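Local coordinates for aromatic-ring-hydroxylating dioxygenase beta subunit (Catenulispora acidiphila, PDB 6VW4), which is of unknown function but binds a tricyclic polyketide-type acid, S-DNPA, in the pocket of an NTF2-like fold, and may be linked to polyketide biosynthesis, at residues M22-L25 and E31-A34; G41-T46 and R60-F65. All blocks are in the same frame, centred on the assembly; numbering follows the deposited sequence.

Interactions 1 and 2 line the same pocket and meet the bound SDN largely at different places. Residues 22-25 and 31-34 hold the phenol end of the ligand, where Y33 takes a hydrogen bond from SDN O4, while 41-46 and 60-65 reach its ketone and pyran oxygens, F43 also coming near SDN O4. The two centres lie about 12 Å apart, yet the contacts join directly: Y33 OH sits 3.5 Å from F43 CZ, and Y33 CD2 packs against L62 CD1 at 3.7 Å. L62 CD1 also touches L25 CD1, so this one leucine of helix 55-68 ties interaction 2 to both helices of interaction 1.

Interaction 1: M22-L25 and E31-A34; sequences MHAL and EEYA. With SDN ([(3S)-9-hydroxy-1-methyl-10-oxo-4,10-dihydro-3H-benzo[g]isochromen-3-yl]acetic acid), chain C.
Y33 reaches from helix 30-34 across the end of helix 8-26, where its ring lies beside L25 and M22. Packing is closest at L25, whose CB approaches Y33 CD1 to 3.8 Å, obliquely to the ring. Further along the same ring, M22 SD lies 4.1 Å from Y33 CE1 in an oblique Met-aromatic contact, its direction from the ring centroid 70° off the normal. The bend of the methionine chain at chi2 and chi3 turns its end back toward the tyrosine, although CB leaves the backbone in the other direction, and it brings CE to 3.8 Å from SDN C10. With CG anti to the backbone N (chi1 170°), the tyrosine carries its hydroxyl to the ligand, where Y33 OH accepts a 2.8 Å hydrogen bond from SDN O4; R137 makes a weak hydrogen bond to the same hydroxyl. L25 CD2 approaches SDN O4 too, at 3.6 Å. These helices belong to the SnoaL-like, NTF2-type fold, in which helices and a curved sheet enclose a pocket, and M22, L25 and Y33 form part of its wall. A phenylalanine in place of Y33 would probably leave the ligand hydroxyl without this acceptor and R137 without its weak hydrogen bond. Beyond the ring, F37 meets Y33 edge-to-face and L62 of helix 55-68 packs on it. The opposite end of the contact is looser and faces solvent: there the exposed E32 runs its extended chain past A24, whose CB has E32 OE1 at 3.9 Å and E32 CB at 4.0 Å.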
ATOM      1  N   MET A  22      -8.929   7.438   7.437  1.00 33.00           N
ATOM      2  CA  MET A  22      -9.530   6.139   7.157  1.00 35.46           C
ATOM      3  C   MET A  22      -9.596   5.256   8.393  1.00 34.01           C
ATOM      4  O   MET A  22     -10.468   4.387   8.470  1.00 40.31           O
ATOM      5  CB  MET A  22      -8.788   5.397   6.045  1.00 30.41           C
ATOM      6  CG  MET A  22      -8.869   6.008   4.687  1.00 39.34           C
ATOM      7  SD  MET A  22     -10.412   6.958   4.394  1.00 49.94           S
ATOM      8  CE  MET A  22     -11.295   5.421   3.817  1.00 41.17           C
ATOM      9  N   HIS A  23      -8.692   5.437   9.357  1.00 33.63           N
ATOM     10  CA  HIS A  23      -8.834   4.688  10.608  1.00 41.74           C
ATOM     11  C   HIS A  23     -10.161   5.034  11.280  1.00 37.86           C
ATOM     12  O   HIS A  23     -10.879   4.152  11.770  1.00 40.28           O
ATOM     13  CB  HIS A  23      -7.665   4.948  11.571  1.00 32.31           C
ATOM     14  CG  HIS A  23      -6.339   4.397  11.100  1.00 52.94           C
ATOM     15  ND1 HIS A  23      -5.131   4.775  11.655  1.00 46.98           N
ATOM     16  CD2 HIS A  23      -6.036   3.507  10.114  1.00 45.70           C
ATOM     17  CE1 HIS A  23      -4.145   4.146  11.033  1.00 41.54           C
ATOM     18  NE2 HIS A  23      -4.667   3.366  10.101  1.00 45.71           N
ATOM     19  N   ALA A  24     -10.527   6.308  11.242  1.00 33.84           N
ATOM     20  CA  ALA A  24     -11.779   6.746  11.833  1.00 47.81           C
ATOM     21  C   ALA A  24     -12.968   6.239  11.023  1.00 43.88           C
ATOM     22  O   ALA A  24     -13.934   5.728  11.589  1.00 44.14           O
ATOM     23  CB  ALA A  24     -11.787   8.275  11.938  1.00 41.45           C
ATOM     24  N   LEU A  25     -12.915   6.356   9.696  1.00 43.08           N
ATOM     25  CA  LEU A  25     -14.023   5.876   8.872  1.00 41.57           C
ATOM     26  C   LEU A  25     -14.270   4.381   9.094  1.00 45.61           C
ATOM     27  O   LEU A  25     -15.410   3.948   9.345  1.00 37.86           O
ATOM     28  CB  LEU A  25     -13.721   6.161   7.402  1.00 39.30           C
ATOM     29  CG  LEU A  25     -14.694   5.459   6.454  1.00 52.12           C
ATOM     30  CD1 LEU A  25     -16.042   6.115   6.666  1.00 48.84           C
ATOM     31  CD2 LEU A  25     -14.331   5.524   4.999  1.00 50.18           C
ATOM     32  N   GLU A  31     -18.190  10.958  12.535  1.00 53.18           N
ATOM     33  CA  GLU A  31     -18.065  12.387  12.829  1.00 59.53           C
ATOM     34  C   GLU A  31     -16.606  12.810  12.805  1.00 44.57           C
ATOM     35  O   GLU A  31     -16.253  13.833  12.205  1.00 48.17           O
ATOM     36  CB  GLU A  31     -18.685  12.726  14.189  1.00 61.72           C
ATOM     37  CG  GLU A  31     -20.209  12.613  14.227  1.00 71.23           C
ATOM     38  CD  GLU A  31     -20.705  11.178  14.477  1.00 91.83           C
ATOM     39  OE1 GLU A  31     -21.902  11.018  14.826  1.00 89.79           O
ATOM     40  OE2 GLU A  31     -19.913  10.212  14.319  1.00 74.74           O
ATOM     41  N   GLU A  32     -15.741  12.009  13.434  1.00 44.57           N
ATOM     42  CA  GLU A  32     -14.305  12.275  13.378  1.00 49.48           C
ATOM     43  C   GLU A  32     -13.831  12.343  11.937  1.00 44.88           C
ATOM     44  O   GLU A  32     -12.980  13.164  11.590  1.00 45.95           O
ATOM     45  CB  GLU A  32     -13.520  11.178  14.092  1.00 52.75           C
ATOM     46  CG  GLU A  32     -13.551  11.172  15.572  1.00 57.73           C
ATOM     47  CD  GLU A  32     -12.577  10.136  16.130  1.00 86.52           C
ATOM     48  OE1 GLU A  32     -11.528   9.862  15.481  1.00 79.34           O
ATOM     49  OE2 GLU A  32     -12.864   9.601  17.224  1.00 92.39           O
ATOM     50  N   TYR A  33     -14.370  11.461  11.084  1.00 35.44           N
ATOM     51  CA  TYR A  33     -13.978  11.460   9.687  1.00 38.45           C
ATOM     52  C   TYR A  33     -14.407  12.749   9.030  1.00 40.99           C
ATOM     53  O   TYR A  33     -13.630  13.354   8.287  1.00 39.49           O
ATOM     54  CB  TYR A  33     -14.563  10.252   8.955  1.00 43.68           C
ATOM     55  CG  TYR A  33     -14.418  10.256   7.437  1.00 36.52           C
ATOM     56  CD1 TYR A  33     -13.244   9.861   6.849  1.00 39.15           C
ATOM     57  CD2 TYR A  33     -15.458  10.646   6.606  1.00 42.42           C
ATOM     58  CE1 TYR A  33     -13.091   9.823   5.490  1.00 42.77           C
ATOM     59  CE2 TYR A  33     -15.304  10.633   5.222  1.00 44.60           C
ATOM     60  CZ  TYR A  33     -14.111  10.187   4.683  1.00 44.03           C
ATOM     61  OH  TYR A  33     -13.882  10.138   3.336  1.00 41.97           O
ATOM     62  N   ALA A  34     -15.644  13.185   9.287  1.00 45.46           N
ATOM     63  CA  ALA A  34     -16.115  14.422   8.663  1.00 46.89           C
ATOM     64  C   ALA A  34     -15.326  15.628   9.153  1.00 35.53           C
ATOM     65  O   ALA A  34     -15.158  16.590   8.409  1.00 34.95           O
ATOM     66  CB  ALA A  34     -17.614  14.628   8.915  1.00 51.45           C
TER
HETATM   67  O4  SDN C 201     -13.875   7.587   2.080  1.00 64.73           O
HETATM   68  C11 SDN C 201     -13.293   7.006   0.953  1.00 57.36           C
HETATM   69  C12 SDN C 201     -13.972   6.069   0.174  1.00 58.35           C
HETATM   70  C13 SDN C 201     -15.412   5.677   0.577  1.00 66.94           C
HETATM   71  O5  SDN C 201     -15.919   6.170   1.531  1.00 70.41           O
HETATM   72  C14 SDN C 201     -16.161   4.660  -0.264  1.00 81.79           C
HETATM   73  C15 SDN C 201     -17.611   4.277   0.118  1.00 89.40           C
HETATM   74  O3  SDN C 201     -18.455   3.852  -0.974  1.00 88.46           O
HETATM   75  C16 SDN C 201     -18.203   4.503   1.517  1.00 82.42           C
HETATM   76  C10 SDN C 201     -11.986   7.327   0.624  1.00 67.24           C
HETATM   77  C9  SDN C 201     -11.365   6.746  -0.492  1.00 58.92           C
HETATM   78  C8  SDN C 201     -12.045   5.826  -1.276  1.00 60.13           C
HETATM   79  C7  SDN C 201     -13.350   5.474  -0.945  1.00 70.66           C
HETATM   80  C6  SDN C 201     -14.105   4.424  -1.824  1.00 72.91           C
HETATM   81  C5  SDN C 201     -15.535   4.067  -1.423  1.00 78.70           C
HETATM   82  C4  SDN C 201     -16.271   3.101  -2.239  1.00 86.00           C
HETATM   83  C3  SDN C 201     -17.767   3.021  -1.976  1.00 86.87           C
HETATM   84  C2  SDN C 201     -17.845   1.602  -1.444  1.00 87.75           C
HETATM   85  C1  SDN C 201     -18.510   0.505  -2.249  1.00 88.97           C
HETATM   86  O2  SDN C 201     -18.949   0.756  -3.396  1.00 87.12           O
HETATM   87  O1  SDN C 201     -18.614  -0.644  -1.731  1.00 98.21           O

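Interaction 2: G41-T46 and R60-F65. With SDN ([(3S)-9-hydroxy-1-methyl-10-oxo-4,10-dihydro-3H-benzo[g]isochromen-3-yl]acetic acid), chain C.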
ATOM      1  N   GLY A  41     -16.525  20.898   2.800  1.00 45.36           N
ATOM      2  CA  GLY A  41     -15.834  19.854   2.046  1.00 46.32           C
ATOM      3  C   GLY A  41     -16.772  19.037   1.165  1.00 45.08           C
ATOM      4  O   GLY A  41     -17.902  18.709   1.542  1.00 38.13           O
ATOM      5  N   VAL A  42     -16.298  18.746  -0.043  1.00 42.81           N
ATOM      6  CA  VAL A  42     -17.021  17.940  -1.022  1.00 45.53           C
ATOM      7  C   VAL A  42     -16.548  16.482  -0.965  1.00 43.01           C
ATOM      8  O   VAL A  42     -15.362  16.208  -1.146  1.00 41.84           O
ATOM      9  CB  VAL A  42     -16.814  18.486  -2.446  1.00 43.99           C
ATOM     10  CG1 VAL A  42     -17.623  17.661  -3.414  1.00 44.34           C
ATOM     11  CG2 VAL A  42     -17.219  19.945  -2.596  1.00 44.05           C
ATOM     12  N   PHE A  43     -17.487  15.551  -0.822  1.00 43.02           N
ATOM     13  CA  PHE A  43     -17.243  14.108  -0.799  1.00 38.41           C
ATOM     14  C   PHE A  43     -18.132  13.424  -1.833  1.00 48.49           C
ATOM     15  O   PHE A  43     -19.309  13.183  -1.567  1.00 44.59           O
ATOM     16  CB  PHE A  43     -17.555  13.583   0.573  1.00 46.89           C
ATOM     17  CG  PHE A  43     -17.232  12.126   0.780  1.00 55.86           C
ATOM     18  CD1 PHE A  43     -16.288  11.471  -0.010  1.00 52.66           C
ATOM     19  CD2 PHE A  43     -17.850  11.415   1.805  1.00 64.73           C
ATOM     20  CE1 PHE A  43     -15.964  10.126   0.224  1.00 53.99           C
ATOM     21  CE2 PHE A  43     -17.539  10.062   2.035  1.00 65.18           C
ATOM     22  CZ  PHE A  43     -16.590   9.426   1.249  1.00 52.52           C
ATOM     23  N   ARG A  44     -17.576  13.105  -2.997  1.00 48.64           N
ATOM     24  CA  ARG A  44     -18.277  12.352  -4.040  1.00 51.15           C
ATOM     25  C   ARG A  44     -17.807  10.899  -3.935  1.00 44.27           C
ATOM     26  O   ARG A  44     -16.857  10.493  -4.616  1.00 42.45           O
ATOM     27  CB  ARG A  44     -17.993  12.961  -5.414  1.00 54.43           C
ATOM     28  CG  ARG A  44     -18.967  12.512  -6.527  1.00 63.37           C
ATOM     29  CD  ARG A  44     -18.923  10.997  -6.820  1.00 62.50           C
ATOM     30  NE  ARG A  44     -17.824  10.647  -7.711  1.00 69.51           N
ATOM     31  CZ  ARG A  44     -17.818  10.835  -9.029  1.00 69.91           C
ATOM     32  NH1 ARG A  44     -16.758  10.477  -9.740  1.00 72.96           N
ATOM     33  NH2 ARG A  44     -18.864  11.375  -9.638  1.00 77.21           N
ATOM     34  N   HIS A  45     -18.479  10.093  -3.079  1.00 50.26           N
ATOM     35  CA  HIS A  45     -18.008   8.732  -2.810  1.00 61.83           C
ATOM     36  C   HIS A  45     -18.418   7.723  -3.891  1.00 65.64           C
ATOM     37  O   HIS A  45     -17.777   6.670  -4.014  1.00 59.19           O
ATOM     38  CB  HIS A  45     -18.495   8.237  -1.426  1.00 78.01           C
ATOM     39  CG  HIS A  45     -19.959   7.920  -1.350  1.00 93.83           C
ATOM     40  ND1 HIS A  45     -20.438   6.643  -1.124  1.00 93.01           N
ATOM     41  CD2 HIS A  45     -21.045   8.726  -1.421  1.00 95.90           C
ATOM     42  CE1 HIS A  45     -21.759   6.676  -1.095  1.00 93.33           C
ATOM     43  NE2 HIS A  45     -22.151   7.928  -1.265  1.00 97.73           N
ATOM     44  N   THR A  46     -19.487   7.989  -4.650  1.00 67.81           N
ATOM     45  CA  THR A  46     -19.919   7.036  -5.662  1.00 73.45           C
ATOM     46  C   THR A  46     -20.370   7.742  -6.933  1.00 62.78           C
ATOM     47  O   THR A  46     -21.194   8.674  -6.870  1.00 59.01           O
ATOM     48  CB  THR A  46     -21.043   6.115  -5.154  1.00 79.32           C
ATOM     49  OG1 THR A  46     -22.119   6.895  -4.601  1.00 78.55           O
ATOM     50  CG2 THR A  46     -20.508   5.131  -4.105  1.00 73.08           C
ATOM     51  N   ARG A  60     -24.285  12.268   7.362  1.00 70.02           N
ATOM     52  CA  ARG A  60     -25.571  11.674   7.031  1.00 68.44           C
ATOM     53  C   ARG A  60     -25.425  10.658   5.915  1.00 65.62           C
ATOM     54  O   ARG A  60     -26.029   9.576   5.974  1.00 65.97           O
ATOM     55  CB  ARG A  60     -26.564  12.784   6.654  1.00 65.72           C
ATOM     56  CG  ARG A  60     -27.769  12.508   5.717  1.00 84.74           C
ATOM     57  CD  ARG A  60     -28.424  13.911   5.301  1.00 86.06           C
ATOM     58  NE  ARG A  60     -28.050  15.010   6.227  1.00 83.65           N
ATOM     59  CZ  ARG A  60     -27.575  16.223   5.887  1.00 79.32           C
ATOM     60  NH1 ARG A  60     -27.420  16.588   4.622  1.00 61.05           N
ATOM     61  NH2 ARG A  60     -27.241  17.094   6.841  1.00 81.05           N
ATOM     62  N   GLU A  61     -24.640  10.978   4.884  1.00 58.74           N
ATOM     63  CA  GLU A  61     -24.523  10.028   3.785  1.00 61.10           C
ATOM     64  C   GLU A  61     -23.794   8.753   4.193  1.00 61.89           C
ATOM     65  O   GLU A  61     -24.021   7.719   3.574  1.00 68.42           O
ATOM     66  CB  GLU A  61     -23.805  10.652   2.597  1.00 54.77           C
ATOM     67  CG  GLU A  61     -23.857   9.758   1.347  1.00 70.31           C
ATOM     68  CD  GLU A  61     -24.019  10.550   0.050  1.00 97.42           C
ATOM     69  OE1 GLU A  61     -25.117  11.108  -0.168  1.00109.90           O
ATOM     70  OE2 GLU A  61     -23.061  10.614  -0.765  1.00 95.88           O
ATOM     71  N   LEU A  62     -22.924   8.794   5.207  1.00 59.90           N
ATOM     72  CA  LEU A  62     -22.284   7.569   5.678  1.00 65.47           C
ATOM     73  C   LEU A  62     -23.224   6.738   6.542  1.00 71.70           C
ATOM     74  O   LEU A  62     -23.129   5.504   6.550  1.00 67.93           O
ATOM     75  CB  LEU A  62     -21.016   7.886   6.467  1.00 57.86           C
ATOM     76  CG  LEU A  62     -19.872   8.482   5.647  1.00 59.42           C
ATOM     77  CD1 LEU A  62     -18.780   8.994   6.586  1.00 57.38           C
ATOM     78  CD2 LEU A  62     -19.325   7.500   4.622  1.00 59.52           C
ATOM     79  N   ASN A  63     -24.121   7.392   7.283  1.00 71.67           N
ATOM     80  CA  ASN A  63     -25.136   6.657   8.036  1.00 71.01           C
ATOM     81  C   ASN A  63     -26.151   5.997   7.097  1.00 77.54           C
ATOM     82  O   ASN A  63     -26.589   4.870   7.350  1.00 83.76           O
ATOM     83  CB  ASN A  63     -25.829   7.597   9.029  1.00 59.65           C
ATOM     84  CG  ASN A  63     -25.069   7.735  10.343  1.00 66.53           C
ATOM     85  OD1 ASN A  63     -24.468   6.784  10.839  1.00 71.85           O
ATOM     86  ND2 ASN A  63     -25.100   8.921  10.913  1.00 64.45           N
ATOM     87  N   GLU A  64     -26.503   6.660   5.992  1.00 71.98           N
ATOM     88  CA  GLU A  64     -27.348   6.035   4.976  1.00 78.40           C
ATOM     89  C   GLU A  64     -26.689   4.789   4.393  1.00 80.79           C
ATOM     90  O   GLU A  64     -27.285   3.706   4.376  1.00 87.66           O
ATOM     91  CB  GLU A  64     -27.625   7.019   3.840  1.00 87.15           C
ATOM     92  CG  GLU A  64     -28.874   7.876   3.944  1.00101.04           C
ATOM     93  CD  GLU A  64     -28.950   8.902   2.809  1.00115.97           C
ATOM     94  OE1 GLU A  64     -28.787  10.120   3.076  1.00102.10           O
ATOM     95  OE2 GLU A  64     -29.144   8.481   1.645  1.00106.08           O
ATOM     96  N   PHE A  65     -25.469   4.953   3.861  1.00 80.55           N
ATOM     97  CA  PHE A  65     -24.739   3.877   3.192  1.00 76.46           C
ATOM     98  C   PHE A  65     -24.555   2.675   4.108  1.00 84.82           C
ATOM     99  O   PHE A  65     -24.697   1.527   3.671  1.00 86.36           O
ATOM    100  CB  PHE A  65     -23.381   4.426   2.713  1.00 81.85           C
ATOM    101  CG  PHE A  65     -22.484   3.411   2.083  1.00 82.09           C
ATOM    102  CD1 PHE A  65     -21.687   2.580   2.865  1.00 83.36           C
ATOM    103  CD2 PHE A  65     -22.426   3.296   0.704  1.00 84.04           C
ATOM    104  CE1 PHE A  65     -20.866   1.641   2.286  1.00 86.94           C
ATOM    105  CE2 PHE A  65     -21.607   2.363   0.116  1.00 89.89           C
ATOM    106  CZ  PHE A  65     -20.823   1.530   0.911  1.00 89.86           C
TER
HETATM  107  O4  SDN C 201     -13.875   7.587   2.080  1.00 64.73           O
HETATM  108  C11 SDN C 201     -13.293   7.006   0.953  1.00 57.36           C
HETATM  109  C12 SDN C 201     -13.972   6.069   0.174  1.00 58.35           C
HETATM  110  C13 SDN C 201     -15.412   5.677   0.577  1.00 66.94           C
HETATM  111  O5  SDN C 201     -15.919   6.170   1.531  1.00 70.41           O
HETATM  112  C14 SDN C 201     -16.161   4.660  -0.264  1.00 81.79           C
HETATM  113  C15 SDN C 201     -17.611   4.277   0.118  1.00 89.40           C
HETATM  114  O3  SDN C 201     -18.455   3.852  -0.974  1.00 88.46           O
HETATM  115  C16 SDN C 201     -18.203   4.503   1.517  1.00 82.42           C
HETATM  116  C10 SDN C 201     -11.986   7.327   0.624  1.00 67.24           C
HETATM  117  C9  SDN C 201     -11.365   6.746  -0.492  1.00 58.92           C
HETATM  118  C8  SDN C 201     -12.045   5.826  -1.276  1.00 60.13           C
HETATM  119  C7  SDN C 201     -13.350   5.474  -0.945  1.00 70.66           C
HETATM  120  C6  SDN C 201     -14.105   4.424  -1.824  1.00 72.91           C
HETATM  121  C5  SDN C 201     -15.535   4.067  -1.423  1.00 78.70           C
HETATM  122  C4  SDN C 201     -16.271   3.101  -2.239  1.00 86.00           C
HETATM  123  C3  SDN C 201     -17.767   3.021  -1.976  1.00 86.87           C
HETATM  124  C2  SDN C 201     -17.845   1.602  -1.444  1.00 87.75           C
HETATM  125  C1  SDN C 201     -18.510   0.505  -2.249  1.00 88.97           C
HETATM  126  O2  SDN C 201     -18.949   0.756  -3.396  1.00 87.12           O
HETATM  127  O1  SDN C 201     -18.614  -0.644  -1.731  1.00 98.21           O
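The rings of H45 and F65 meet with their planes at 84°, H45 CE1 lying 3.9 Å from F65 CD2. Over one face of the imidazole stands T46 OG1, 3.4 Å above the plane and displaced toward the rim, while the ligand oxygen SDN O3 lies at the edge, in plane. There H45 ND1 donates a weak hydrogen bond to SDN O3, long at 3.4 Å but nearly straight at 174°. At the far edge E61 comes from the opposite direction, its OE2 2.9 Å from H45 NE2, though modelled too close to the ring for its exact position to be trusted. F65, from the next turn of helix 55-68, receives the ligand methyl SDN C16 over the centre of one face, 3.9 Å above the plane. CG of H45 is placed between the backbone N and the carbonyl carbon (chi1 72°), which sets the imidazole between the helix and the ligand. F43 presents its edge to both partners: CZ is 3.3 Å from SDN O5, and CE2 meets L62 CD2 at 4.1 Å. Strand 41-44, the loop that follows it and helix 55-68 form one side of a ligand pocket of the NTF2-like kind.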